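Local coordinates for protein telomere length regulator taz1 (Schizosaccharomyces pombe, PDB 4ZMK) that binds double-stranded telomeric DNA as a homodimer and regulates telomere length, the piece described here being its dimerization domain, at residues S4-L10 with D52-L57. Numbering follows the deposited sequence.
Sequences SERTLGL and DFSHTL
Leu-8 lays CD2 over one face of the Phe-53 ring, a CH-pi contact 4.0 Å from the ring centroid and 10° off the normal. The ring edge takes Ser-4, whose OG lies in the ring plane 3.3 Å from Phe-53 CD2. With OG anti to the carbonyl carbon (chi1 -62°), the Ser-4 hydroxyl reaches that edge; its CB meets Thr-56 OG1 at 3.4 Å. Thr-56 OG1 is turned back to its own helix and donates to Asp-52 O at 2.7 Å. Thr-56 CG2 meets Glu-5 CG at 3.6 Å. Leu-10 CD1 packs on Leu-57 CD1 at 3.7 Å, the two side chains crossing at about a right angle. An alanine in place of Phe-53 would probably leave Leu-8 CD2 without its ring face and open a gap beside Ser-4. Helix 3-7 and the turn after it, where Gly-9 makes a Schellman motif, pack on helix 44-70. Ile-34 and Leu-37 of helix 20-40 also touch Phe-53, and Leu-57 meets Leu-31 of the second subunit. One water joins Ser-4 OG to Thr-56 OG1 and another joins Glu-5 OE2 to Thr-56 O, the bonds to Thr-56 weak in both. Direct contact is therefore packing, while Asp-52 O, gripped by Thr-56 N and OG1 from opposite faces, holds the threonine methyl toward Glu-5.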
# COMPACT_ATOMS: atom_id res chain seq x y z
N SER A 4 -1.95 -14.26 2.93
CA SER A 4 -2.08 -12.85 2.54
C SER A 4 -2.10 -12.66 1.03
O SER A 4 -2.89 -11.88 0.53
CB SER A 4 -0.95 -12.03 3.16
OG SER A 4 -1.03 -12.06 4.57
N GLU A 5 -1.24 -13.36 0.30
CA GLU A 5 -1.22 -13.27 -1.16
C GLU A 5 -2.59 -13.60 -1.75
O GLU A 5 -3.09 -12.90 -2.64
CB GLU A 5 -0.16 -14.20 -1.75
CG GLU A 5 1.26 -13.81 -1.40
CD GLU A 5 2.29 -14.75 -1.99
OE1 GLU A 5 1.93 -15.90 -2.31
OE2 GLU A 5 3.46 -14.33 -2.14
N ARG A 6 -3.20 -14.68 -1.26
CA ARG A 6 -4.49 -15.12 -1.76
C ARG A 6 -5.60 -14.18 -1.32
O ARG A 6 -6.47 -13.83 -2.11
CB ARG A 6 -4.77 -16.54 -1.29
CG ARG A 6 -6.10 -17.09 -1.76
CD ARG A 6 -6.00 -17.72 -3.14
NE ARG A 6 -7.25 -18.37 -3.50
CZ ARG A 6 -8.05 -17.98 -4.50
NH1 ARG A 6 -7.70 -16.95 -5.26
NH2 ARG A 6 -9.18 -18.64 -4.75
N THR A 7 -5.57 -13.76 -0.06
CA THR A 7 -6.64 -12.95 0.51
C THR A 7 -6.65 -11.57 -0.15
O THR A 7 -7.73 -11.01 -0.39
CB THR A 7 -6.48 -12.82 2.04
OG1 THR A 7 -6.60 -14.11 2.65
CG2 THR A 7 -7.54 -11.93 2.64
N LEU A 8 -5.47 -11.05 -0.47
CA LEU A 8 -5.34 -9.70 -1.04
C LEU A 8 -5.38 -9.70 -2.56
O LEU A 8 -5.32 -8.65 -3.20
CB LEU A 8 -4.04 -9.04 -0.56
CG LEU A 8 -3.93 -8.81 0.94
CD1 LEU A 8 -2.64 -8.09 1.28
CD2 LEU A 8 -5.15 -8.03 1.44
N GLY A 9 -5.46 -10.89 -3.15
CA GLY A 9 -5.61 -11.02 -4.59
C GLY A 9 -4.40 -10.56 -5.37
O GLY A 9 -4.53 -9.93 -6.42
N LEU A 10 -3.21 -10.90 -4.87
CA LEU A 10 -1.98 -10.34 -5.39
C LEU A 10 -1.13 -11.27 -6.24
O LEU A 10 -0.03 -10.90 -6.63
CB LEU A 10 -1.13 -9.84 -4.22
CG LEU A 10 -1.70 -8.67 -3.41
CD1 LEU A 10 -0.74 -8.31 -2.27
CD2 LEU A 10 -1.99 -7.46 -4.29
N ASP A 52 1.13 -8.62 8.31
CA ASP A 52 1.39 -9.58 7.24
C ASP A 52 0.87 -9.06 5.91
O ASP A 52 1.54 -9.18 4.89
CB ASP A 52 0.74 -10.95 7.53
CG ASP A 52 1.46 -11.71 8.64
OD1 ASP A 52 2.54 -11.27 9.08
OD2 ASP A 52 0.94 -12.76 9.06
N PHE A 53 -0.34 -8.50 5.91
CA PHE A 53 -0.90 -7.89 4.71
C PHE A 53 0.02 -6.81 4.13
O PHE A 53 0.33 -6.81 2.94
CB PHE A 53 -2.29 -7.28 5.00
CG PHE A 53 -3.40 -8.29 5.11
CD1 PHE A 53 -4.68 -7.88 5.45
CD2 PHE A 53 -3.18 -9.63 4.88
CE1 PHE A 53 -5.71 -8.80 5.57
CE2 PHE A 53 -4.21 -10.55 4.99
CZ PHE A 53 -5.48 -10.14 5.34
N SER A 54 0.45 -5.89 4.99
CA SER A 54 1.27 -4.75 4.58
C SER A 54 2.59 -5.20 3.96
O SER A 54 2.99 -4.74 2.90
CB SER A 54 1.54 -3.84 5.77
OG SER A 54 2.28 -2.70 5.40
N HIS A 55 3.25 -6.12 4.65
CA HIS A 55 4.52 -6.69 4.24
C HIS A 55 4.43 -7.47 2.94
O HIS A 55 5.30 -7.39 2.08
CB HIS A 55 5.05 -7.60 5.34
CG HIS A 55 6.44 -8.09 5.10
ND1 HIS A 55 6.72 -9.40 4.79
CD2 HIS A 55 7.63 -7.44 5.12
CE1 HIS A 55 8.02 -9.54 4.63
NE2 HIS A 55 8.60 -8.37 4.83
N THR A 56 3.37 -8.25 2.81
CA THR A 56 3.14 -9.05 1.62
C THR A 56 2.92 -8.13 0.41
O THR A 56 3.44 -8.37 -0.66
CB THR A 56 1.93 -9.98 1.83
OG1 THR A 56 2.22 -10.87 2.91
CG2 THR A 56 1.58 -10.78 0.56
N LEU A 57 2.13 -7.08 0.61
CA LEU A 57 1.85 -6.12 -0.44
C LEU A 57 3.13 -5.39 -0.86
O LEU A 57 3.41 -5.25 -2.05
CB LEU A 57 0.79 -5.14 0.04
CG LEU A 57 0.34 -4.04 -0.91
CD1 LEU A 57 -0.31 -4.63 -2.11
CD2 LEU A 57 -0.65 -3.13 -0.20
O HOH W 1 1.87 -13.36 5.22
O HOH W 2 4.29 -11.34 -2.18